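Local structure of histone-lysine N-methyltransferase, H3 lysine-9 specific SUVH6 (Arabidopsis thaliana, 6A5K) at residues Lys237-Leu242 with Gly366-Lys371; Leu245-Gly250 with Ser254-Val259; Asp263-Pro268 with Ile357-Ser362; Leu355-Phe358 with Gly364-Val367. The protein transfers methyl groups from S-adenosylmethionine to a histone H3 lysine side chain and probably binds methylated DNA through its SRA domain. The protein carries 1 engineered substitution. All coordinates share one frame; numbering follows the deposited sequence.

Contact 1 of 4, residues Lys237-Leu242 with Gly366-Lys371; sequences KYREGL and GVRCLK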
# COMPACT_ATOMS: atom_id res chain seq x y z
N LYS A 237 20.76 -16.75 1.16
CA LYS A 237 20.99 -18.16 0.86
C LYS A 237 20.30 -19.00 1.93
O LYS A 237 19.55 -19.92 1.63
CB LYS A 237 22.49 -18.49 0.85
CG LYS A 237 23.39 -17.59 -0.00
CD LYS A 237 22.76 -17.20 -1.33
CE LYS A 237 22.98 -15.72 -1.60
NZ LYS A 237 22.01 -14.90 -0.83
N TYR A 238 20.61 -18.66 3.17
CA TYR A 238 20.28 -19.47 4.33
C TYR A 238 19.07 -18.95 5.10
O TYR A 238 18.97 -19.18 6.31
CB TYR A 238 21.49 -19.53 5.26
CG TYR A 238 21.94 -18.17 5.78
CD1 TYR A 238 21.43 -17.65 6.96
CD2 TYR A 238 22.87 -17.41 5.08
CE1 TYR A 238 21.82 -16.42 7.44
CE2 TYR A 238 23.27 -16.17 5.55
CZ TYR A 238 22.75 -15.69 6.73
OH TYR A 238 23.14 -14.46 7.21
N ARG A 239 18.17 -18.25 4.41
CA ARG A 239 17.09 -17.51 5.06
C ARG A 239 16.36 -18.31 6.14
O ARG A 239 15.79 -19.37 5.88
CB ARG A 239 16.07 -17.03 4.03
CG ARG A 239 15.01 -16.14 4.65
CD ARG A 239 13.91 -15.79 3.68
NE ARG A 239 12.90 -14.95 4.31
CZ ARG A 239 11.74 -14.63 3.75
NH1 ARG A 239 11.44 -15.06 2.54
NH2 ARG A 239 10.89 -13.86 4.41
N GLU A 240 16.41 -17.78 7.36
CA GLU A 240 15.83 -18.44 8.52
C GLU A 240 14.33 -18.67 8.36
O GLU A 240 13.61 -17.81 7.86
CB GLU A 240 16.09 -17.63 9.79
CG GLU A 240 17.34 -18.04 10.56
CD GLU A 240 18.56 -17.22 10.18
OE1 GLU A 240 18.44 -15.98 10.11
OE2 GLU A 240 19.63 -17.82 9.95
N GLY A 241 13.88 -19.85 8.79
CA GLY A 241 12.46 -20.13 8.90
C GLY A 241 11.74 -20.63 7.66
O GLY A 241 10.55 -20.95 7.73
N LEU A 242 12.44 -20.71 6.54
CA LEU A 242 11.81 -21.18 5.30
C LEU A 242 11.30 -22.62 5.46
O LEU A 242 12.06 -23.54 5.75
CB LEU A 242 12.80 -21.09 4.14
CG LEU A 242 12.24 -21.41 2.75
CD1 LEU A 242 11.08 -20.48 2.42
CD2 LEU A 242 13.33 -21.30 1.69
N GLY A 366 -0.22 -15.64 8.30
CA GLY A 366 -0.67 -14.46 7.59
C GLY A 366 0.05 -14.31 6.26
O GLY A 366 0.82 -15.19 5.86
N VAL A 367 -0.19 -13.19 5.58
CA VAL A 367 0.36 -12.95 4.24
C VAL A 367 1.19 -11.67 4.20
O VAL A 367 0.78 -10.66 4.76
CB VAL A 367 -0.76 -12.85 3.17
CG1 VAL A 367 -0.17 -12.55 1.79
CG2 VAL A 367 -1.60 -14.13 3.12
N ARG A 368 2.35 -11.73 3.57
CA ARG A 368 3.11 -10.50 3.31
C ARG A 368 3.75 -10.56 1.92
O ARG A 368 3.72 -11.59 1.25
CB ARG A 368 4.20 -10.28 4.38
CG ARG A 368 5.27 -11.37 4.41
CD ARG A 368 6.20 -11.23 5.63
NE ARG A 368 7.13 -12.35 5.74
CZ ARG A 368 7.76 -12.68 6.86
NH1 ARG A 368 7.56 -11.97 7.97
NH2 ARG A 368 8.59 -13.71 6.88
N CYS A 369 4.33 -9.43 1.51
CA CYS A 369 4.97 -9.33 0.20
C CYS A 369 6.46 -9.05 0.34
O CYS A 369 6.88 -8.31 1.23
CB CYS A 369 4.30 -8.22 -0.62
SG CYS A 369 4.95 -8.03 -2.29
N LEU A 370 7.27 -9.66 -0.52
CA LEU A 370 8.73 -9.50 -0.44
C LEU A 370 9.19 -8.12 -0.88
O LEU A 370 10.32 -7.72 -0.59
CB LEU A 370 9.44 -10.57 -1.26
CG LEU A 370 9.42 -12.00 -0.71
CD1 LEU A 370 10.23 -12.93 -1.61
CD2 LEU A 370 9.95 -12.04 0.71
N LYS A 371 8.35 -7.38 -1.59
CA LYS A 371 8.69 -6.00 -1.91
C LYS A 371 7.58 -5.03 -1.52
O LYS A 371 6.50 -5.44 -1.09
CB LYS A 371 9.02 -5.86 -3.40
CG LYS A 371 7.83 -5.95 -4.32
CD LYS A 371 8.28 -6.10 -5.77
CE LYS A 371 9.52 -6.98 -5.89
NZ LYS A 371 9.97 -7.14 -7.30
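The Arg239 guanidinium comes up to the Arg368 guanidinium at a slant and touches one methyl of Leu370. Arg239 NH2 lies 3.4 Å from Arg368 NH2. Both atoms are donors, so there is no hydrogen bond between them. The two arginine side chains come from opposite directions, and their guanidinium planes are 24° apart. Glu356 probably accounts for the closeness: its OE2 makes salt bridges with both arginines. The positive charges are therefore probably offset by that shared anion.

The backbones stay far apart, with Arg239 CA 12.8 Å from Leu370 CA. Arg239 spans the gap because its CG is anti to the backbone N (chi1 -174°) and the chain stays extended from there to NE. Leu370 adds a small apolar contact, its CD2 lying 3.8 Å from Arg239 NH1.

Arg368 also makes a cation-pi contact with Phe358. Only about 110 Å² is buried in all. Arg239 starts a type II turn, Arg239 to Leu242, at the end of the loop from helix 227-234 to strand 242-244. Its side chain passes Val259 of strand 257-259 on its way to Arg368, on strand 365-369, with strand 355-359 supplying Glu356 between them.

Contact 2 of 4, residues Leu245-Gly250 with Ser254-Val259; sequences LDISEG and SPISAV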
# COMPACT_ATOMS: atom_id res chain seq x y z
N LEU A 245 8.90 -23.99 -0.34
CA LEU A 245 9.23 -23.09 -1.44
C LEU A 245 7.96 -22.57 -2.13
O LEU A 245 7.90 -21.42 -2.57
CB LEU A 245 10.13 -23.78 -2.46
CG LEU A 245 11.61 -24.00 -2.10
CD1 LEU A 245 12.22 -22.74 -1.51
CD2 LEU A 245 11.81 -25.20 -1.17
N ASP A 246 6.95 -23.43 -2.22
CA ASP A 246 5.75 -23.09 -2.98
C ASP A 246 4.51 -23.80 -2.45
O ASP A 246 4.29 -24.97 -2.74
CB ASP A 246 5.97 -23.44 -4.46
CG ASP A 246 4.86 -22.91 -5.35
OD1 ASP A 246 4.04 -22.10 -4.88
OD2 ASP A 246 4.83 -23.31 -6.54
N ILE A 247 3.69 -23.07 -1.69
CA ILE A 247 2.45 -23.65 -1.16
C ILE A 247 1.42 -23.92 -2.26
O ILE A 247 0.43 -24.63 -2.04
CB ILE A 247 1.79 -22.73 -0.11
CG1 ILE A 247 1.39 -21.39 -0.73
CG2 ILE A 247 2.73 -22.51 1.08
CD1 ILE A 247 0.40 -20.62 0.10
N SER A 248 1.63 -23.35 -3.45
CA SER A 248 0.74 -23.60 -4.57
C SER A 248 1.23 -24.79 -5.39
O SER A 248 0.47 -25.38 -6.16
CB SER A 248 0.64 -22.36 -5.47
OG SER A 248 1.69 -22.35 -6.42
N GLU A 249 2.51 -25.12 -5.21
CA GLU A 249 3.14 -26.26 -5.89
C GLU A 249 3.04 -26.20 -7.41
O GLU A 249 2.73 -27.20 -8.05
CB GLU A 249 2.55 -27.57 -5.38
CG GLU A 249 3.01 -27.94 -3.97
CD GLU A 249 2.20 -29.07 -3.37
OE1 GLU A 249 1.01 -28.86 -3.06
OE2 GLU A 249 2.75 -30.18 -3.22
N GLY A 250 3.32 -25.03 -7.98
CA GLY A 250 3.42 -24.89 -9.42
C GLY A 250 2.19 -24.32 -10.09
O GLY A 250 2.23 -23.99 -11.27
N SER A 254 4.00 -17.72 -10.15
CA SER A 254 5.15 -17.51 -9.28
C SER A 254 4.94 -18.24 -7.96
O SER A 254 3.83 -18.26 -7.43
CB SER A 254 5.37 -16.01 -9.03
OG SER A 254 5.62 -15.32 -10.24
N PRO A 255 6.02 -18.84 -7.42
CA PRO A 255 5.89 -19.63 -6.19
C PRO A 255 5.57 -18.76 -4.97
O PRO A 255 6.04 -17.63 -4.87
CB PRO A 255 7.26 -20.28 -6.05
CG PRO A 255 8.19 -19.34 -6.73
CD PRO A 255 7.41 -18.79 -7.90
N ILE A 256 4.76 -19.30 -4.07
CA ILE A 256 4.42 -18.61 -2.84
C ILE A 256 4.98 -19.40 -1.67
O ILE A 256 4.49 -20.47 -1.33
CB ILE A 256 2.89 -18.42 -2.69
CG1 ILE A 256 2.37 -17.52 -3.81
CG2 ILE A 256 2.54 -17.83 -1.32
CD1 ILE A 256 0.85 -17.35 -3.84
N SER A 257 6.05 -18.88 -1.06
CA SER A 257 6.76 -19.61 -0.03
C SER A 257 6.12 -19.44 1.34
O SER A 257 5.24 -18.60 1.54
CB SER A 257 8.22 -19.17 0.02
OG SER A 257 8.32 -17.78 0.27
N ALA A 258 6.58 -20.25 2.29
CA ALA A 258 6.12 -20.16 3.67
C ALA A 258 7.31 -20.04 4.62
O ALA A 258 8.26 -20.83 4.56
CB ALA A 258 5.28 -21.37 4.02
N VAL A 259 7.23 -19.06 5.51
CA VAL A 259 8.30 -18.79 6.46
C VAL A 259 7.76 -18.85 7.89
O VAL A 259 6.72 -18.28 8.20
CB VAL A 259 8.95 -17.41 6.20
CG1 VAL A 259 9.96 -17.07 7.29
CG2 VAL A 259 9.59 -17.37 4.82
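An Asx turn at Asp246 shapes the loop that joins the antiparallel strands 242-244 and 257-259, and the same carboxylate ties residues 245-250 to Ile256. Asp246 OD1 accepts three bonds. Ile256 N donates to Asp246 OD1 from across the contact at 3.0 Å and nearly straight (165°). Ser248 N closes the Asx turn, and Ser248 OG adds a third bond to Asp246 OD1 at 2.8 Å. The two backbone donors come from well above the carboxylate plane, whereas the hydroxyl arrives on the syn side and closer to it. The other oxygen, OD2, takes Gly250 N. Both oxygens are thus held, which should fix the rotation of the group. Three N-H donors and a hydroxyl around it would also favour the charged form.

Asp246 CG is anti to its backbone N (chi1 -171°), which swings the carboxylate beside Pro255. The two side chains cross at about a right angle, with Asp246 CG 3.6 Å from Pro255 CB.

A backbone bond runs the other way: Ile247 N donates to Ile256 O at 2.7 Å. Asp246 CA lies against the same oxygen in a CA-H...O contact. Ser248 OG also accepts from Glu252 N, so the serine links the turn to the rest of the loop.

Ile247, Ile256 and Ala258 form a buried apolar patch. Tyr272 of strand 271-272 packs on Ile247 and Ile256. Ile247 CG2 touches Ala258 CB at 4.1 Å, and Ile247 CG1 and CD1 both rest against Ile256 CG2, each at 3.8 Å.

Contact 3 of 4, residues Asp263-Pro268 with Ile357-Ser362; sequences DDEKPP and IFKTKS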
# COMPACT_ATOMS: atom_id res chain seq x y z
N ASP A 263 7.78 -20.80 15.53
CA ASP A 263 7.70 -22.15 16.08
C ASP A 263 8.07 -23.19 15.03
O ASP A 263 8.72 -22.87 14.03
CB ASP A 263 6.29 -22.41 16.64
CG ASP A 263 5.19 -22.03 15.66
OD1 ASP A 263 5.28 -22.44 14.49
OD2 ASP A 263 4.26 -21.30 16.06
N ASP A 264 7.66 -24.44 15.25
CA ASP A 264 8.04 -25.53 14.36
C ASP A 264 6.90 -25.94 13.43
O ASP A 264 7.05 -26.87 12.62
CB ASP A 264 8.50 -26.74 15.19
CG ASP A 264 9.69 -26.41 16.08
OD1 ASP A 264 10.61 -25.72 15.60
OD2 ASP A 264 9.69 -26.85 17.25
N GLU A 265 5.78 -25.24 13.53
CA GLU A 265 4.60 -25.50 12.70
C GLU A 265 4.87 -25.38 11.20
O GLU A 265 5.60 -24.49 10.76
CB GLU A 265 3.48 -24.54 13.09
CG GLU A 265 2.23 -25.18 13.65
CD GLU A 265 1.23 -24.13 14.13
OE1 GLU A 265 1.46 -23.56 15.22
OE2 GLU A 265 0.24 -23.87 13.41
N LYS A 266 4.29 -26.28 10.42
CA LYS A 266 4.33 -26.19 8.97
C LYS A 266 2.97 -25.69 8.50
O LYS A 266 2.02 -25.74 9.28
CB LYS A 266 4.69 -27.54 8.34
CG LYS A 266 6.19 -27.76 8.14
CD LYS A 266 6.91 -27.84 9.48
CE LYS A 266 8.40 -28.06 9.31
NZ LYS A 266 9.08 -28.20 10.62
N PRO A 267 2.88 -25.19 7.26
CA PRO A 267 1.59 -24.64 6.79
C PRO A 267 0.46 -25.66 6.84
O PRO A 267 0.70 -26.85 6.66
CB PRO A 267 1.88 -24.22 5.35
CG PRO A 267 3.35 -24.01 5.31
CD PRO A 267 3.94 -25.01 6.25
N PRO A 268 -0.77 -25.19 7.10
CA PRO A 268 -1.91 -26.10 7.26
C PRO A 268 -2.29 -26.81 5.97
O PRO A 268 -1.95 -26.38 4.86
CB PRO A 268 -3.04 -25.17 7.70
CG PRO A 268 -2.67 -23.84 7.16
CD PRO A 268 -1.17 -23.78 7.25
N ILE A 357 3.46 -16.61 2.69
CA ILE A 357 2.78 -16.71 3.97
C ILE A 357 3.81 -16.91 5.07
O ILE A 357 4.91 -17.43 4.84
CB ILE A 357 1.73 -17.84 4.02
CG1 ILE A 357 2.38 -19.23 3.95
CG2 ILE A 357 0.69 -17.66 2.92
CD1 ILE A 357 1.41 -20.36 4.25
N PHE A 358 3.47 -16.47 6.27
CA PHE A 358 4.42 -16.50 7.37
C PHE A 358 3.70 -16.67 8.70
O PHE A 358 2.52 -16.36 8.82
CB PHE A 358 5.27 -15.23 7.39
CG PHE A 358 4.52 -14.00 7.84
CD1 PHE A 358 3.66 -13.34 6.98
CD2 PHE A 358 4.68 -13.52 9.14
CE1 PHE A 358 2.96 -12.21 7.40
CE2 PHE A 358 3.99 -12.40 9.56
CZ PHE A 358 3.12 -11.75 8.69
N LYS A 359 4.42 -17.17 9.70
CA LYS A 359 3.81 -17.38 11.00
C LYS A 359 3.89 -16.14 11.89
O LYS A 359 4.96 -15.56 12.08
CB LYS A 359 4.46 -18.57 11.71
CG LYS A 359 3.66 -19.09 12.89
CD LYS A 359 2.30 -19.58 12.46
CE LYS A 359 1.85 -20.78 13.27
NZ LYS A 359 1.95 -20.57 14.74
N THR A 360 2.74 -15.75 12.44
CA THR A 360 2.67 -14.66 13.40
C THR A 360 2.68 -15.26 14.79
O THR A 360 2.54 -16.47 14.94
CB THR A 360 1.40 -13.81 13.23
OG1 THR A 360 0.26 -14.58 13.64
CG2 THR A 360 1.22 -13.35 11.80
N LYS A 361 2.83 -14.42 15.82
CA LYS A 361 2.83 -14.92 17.18
C LYS A 361 1.42 -15.22 17.72
O LYS A 361 1.24 -16.17 18.49
CB LYS A 361 3.54 -13.94 18.12
CG LYS A 361 4.98 -13.64 17.74
CD LYS A 361 5.66 -12.80 18.81
CE LYS A 361 6.47 -11.69 18.20
NZ LYS A 361 5.67 -10.90 17.21
N SER A 362 0.43 -14.43 17.33
CA SER A 362 -0.89 -14.58 17.94
C SER A 362 -2.05 -14.81 16.97
O SER A 362 -3.18 -15.06 17.41
CB SER A 362 -1.19 -13.36 18.82
OG SER A 362 -1.38 -12.18 18.05
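The charged part of the contact is a salt-bridge network in which Lys359 NZ bonds to two carboxylates, those of Asp263 and Glu265. Asp263 OD2 receives Lys359 NZ at 2.8 Å through its syn lone pair. Glu265 OE1 receives Lys359 NZ at 3.1 Å from above the carboxylate plane. Lys359 leaves its backbone with CG anti to N (chi1 -165°) and then bends at each later torsion, which curls the ammonium in between the two acids. It crosses both side chains at about a right angle. Lys359 CE lies 3.4 Å from Glu265 OE1. A methionine in place of Lys359 would probably leave these two acidic groups facing each other without their shared cation.

The hydrogen bonds shape the loop itself. Asp263 OD1 accepts Glu265 N at 3.0 Å, an Asx turn, and also a bond from Asn260 ND2.

The apolar part is small: Pro267 CB meets Ile357 CD1 at 4.0 Å.

Residues 263-268 belong to the loop between strands 257-259 and 271-272. They run roughly antiparallel to the end of strand 355-359, passing Trp365 of the next strand, 365-369, while Pro267 also packs on Ala258 of strand 257-259.

Contact 4 of 4, residues Leu355-Phe358 with Gly364-Val367; sequences LEIF and GWGV. With SAM (S-adenosylmethionine), chain F.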
# COMPACT_ATOMS: atom_id res chain seq x y z
N LEU A 355 4.32 -12.80 -3.25
CA LEU A 355 3.69 -13.04 -1.95
C LEU A 355 4.32 -14.23 -1.23
O LEU A 355 4.88 -15.13 -1.86
CB LEU A 355 2.19 -13.27 -2.11
CG LEU A 355 1.40 -12.19 -2.85
CD1 LEU A 355 -0.07 -12.56 -2.93
CD2 LEU A 355 1.59 -10.83 -2.18
N GLU A 356 4.21 -14.22 0.09
CA GLU A 356 4.57 -15.37 0.90
C GLU A 356 3.67 -15.42 2.14
O GLU A 356 3.15 -14.38 2.57
CB GLU A 356 6.05 -15.33 1.30
CG GLU A 356 6.38 -14.44 2.48
CD GLU A 356 7.87 -14.45 2.82
OE1 GLU A 356 8.65 -15.10 2.09
OE2 GLU A 356 8.25 -13.82 3.83
N ILE A 357 3.46 -16.61 2.69
CA ILE A 357 2.78 -16.71 3.97
C ILE A 357 3.81 -16.91 5.07
O ILE A 357 4.91 -17.43 4.84
CB ILE A 357 1.73 -17.84 4.02
CG1 ILE A 357 2.38 -19.23 3.95
CG2 ILE A 357 0.69 -17.66 2.92
CD1 ILE A 357 1.41 -20.36 4.25
N PHE A 358 3.47 -16.47 6.27
CA PHE A 358 4.42 -16.50 7.37
C PHE A 358 3.70 -16.67 8.70
O PHE A 358 2.52 -16.36 8.82
CB PHE A 358 5.27 -15.23 7.39
CG PHE A 358 4.52 -14.00 7.84
CD1 PHE A 358 3.66 -13.34 6.98
CD2 PHE A 358 4.68 -13.52 9.14
CE1 PHE A 358 2.96 -12.21 7.40
CE2 PHE A 358 3.99 -12.40 9.56
CZ PHE A 358 3.12 -11.75 8.69
N GLY A 364 -1.84 -16.98 14.01
CA GLY A 364 -1.50 -18.06 13.10
C GLY A 364 -0.73 -17.59 11.88
O GLY A 364 0.17 -16.76 11.98
N TRP A 365 -1.08 -18.13 10.72
CA TRP A 365 -0.42 -17.75 9.48
C TRP A 365 -1.06 -16.50 8.88
O TRP A 365 -2.27 -16.31 8.96
CB TRP A 365 -0.48 -18.90 8.47
CG TRP A 365 0.28 -20.12 8.92
CD1 TRP A 365 -0.17 -21.12 9.73
CD2 TRP A 365 1.64 -20.44 8.61
NE1 TRP A 365 0.82 -22.05 9.93
CE2 TRP A 365 1.94 -21.65 9.26
CE3 TRP A 365 2.64 -19.81 7.85
CZ2 TRP A 365 3.20 -22.26 9.16
CZ3 TRP A 365 3.88 -20.42 7.76
CH2 TRP A 365 4.15 -21.63 8.41
N GLY A 366 -0.22 -15.64 8.30
CA GLY A 366 -0.67 -14.46 7.59
C GLY A 366 0.05 -14.31 6.26
O GLY A 366 0.82 -15.19 5.86
N VAL A 367 -0.19 -13.19 5.58
CA VAL A 367 0.36 -12.95 4.24
C VAL A 367 1.19 -11.67 4.20
O VAL A 367 0.78 -10.66 4.76
CB VAL A 367 -0.76 -12.85 3.17
CG1 VAL A 367 -0.17 -12.55 1.79
CG2 VAL A 367 -1.60 -14.13 3.12
N SAM F . -4.48 -16.98 10.51
CA SAM F . -5.16 -17.93 9.61
C SAM F . -4.42 -19.25 9.45
O SAM F . -4.80 -20.09 8.62
OXT SAM F . -3.42 -19.51 10.13
CB SAM F . -5.39 -17.29 8.24
CG SAM F . -6.59 -16.35 8.27
SD SAM F . -8.08 -17.35 8.51
CE SAM F . -9.00 -16.81 7.07
C5' SAM F . -9.03 -16.47 9.76
C4' SAM F . -8.59 -16.87 11.15
O4' SAM F . -7.35 -16.26 11.47
C3' SAM F . -9.58 -16.40 12.20
O3' SAM F . -10.58 -17.37 12.42
C2' SAM F . -8.69 -16.23 13.40
O2' SAM F . -8.47 -17.50 13.96
C1' SAM F . -7.38 -15.77 12.79
N9 SAM F . -7.33 -14.30 12.78
C8 SAM F . -7.29 -13.48 11.68
N7 SAM F . -7.25 -12.19 12.10
C5 SAM F . -7.27 -12.17 13.45
C6 SAM F . -7.25 -11.15 14.40
N6 SAM F . -7.19 -9.87 14.02
N1 SAM F . -7.30 -11.46 15.74
C2 SAM F . -7.35 -12.78 16.14
N3 SAM F . -7.36 -13.80 15.21
C4 SAM F . -7.32 -13.50 13.89
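Trp365 N donates a hydrogen bond to OXT of S-adenosylmethionine at 2.8 Å, and the ligand's N donates to Trp365 O, also at 2.8 Å. Asn454 ND2 adds a weak bond to Trp365 O.

Behind the ligand, strands 355-359 and 365-369 pair as an antiparallel beta hairpin. Phe358 N donates to Gly366 O at 3.0 Å. Gly366 N returns a straighter bond to Phe358 O, 2.9 Å at 167°. Ile357 CA makes a CA-H...O contact with Gly366 O at 3.1 Å.

Ile357 and Val367 form a non-hydrogen-bonded pair with side chains on one face. Phe358 lies on the other face. With chi1 at 72°, its CG sits between N and C, and the edge of the ring meets Val367, Phe358 CE1 lying 3.7 Å from Val367 C.

The indole crosses Ile357 at a slant: Trp365 CE3 is 3.8 Å from Ile357 CD1 and 3.4 Å from Phe358 C. Replacing the indole by a serine side chain is likely to open a gap beside Ile357 and Phe358, leaving Phe452 as an aromatic neighbour of Ile357.

Backbone atoms of Trp365 thus hold both the carboxylate and the amino group of the methionine moiety; Tyr401, Glu400, Asn454, His455 and Phe516 add further hydrogen bonds to the ligand.

All four contacts meet on one mixed sheet, in which strands 242-244, 257-259, 355-359 and 365-369 lie side by side. Contact 4 is the inner hairpin. Strand 257-259 of contact 2 lies beside strand 355-359 of the hairpin, where Ser257 O and Ile357 N are 2.9 Å apart. Contact 1 reaches contact 4 through Glu356: OE2 is 2.7 Å from both Arg239 NH2 and Arg368 NE. Contact 3 shares strand 355-359 with contact 4, and Pro267 N lies 3.5 Å from Trp365 CZ2. Contact 4 alone binds S-adenosylmethionine directly. The side chains of Lys359, Ile247 and Arg368 lie about 6, 10 and 12 Å from the cofactor, so contacts 3, 2 and 1 lie progressively further from it.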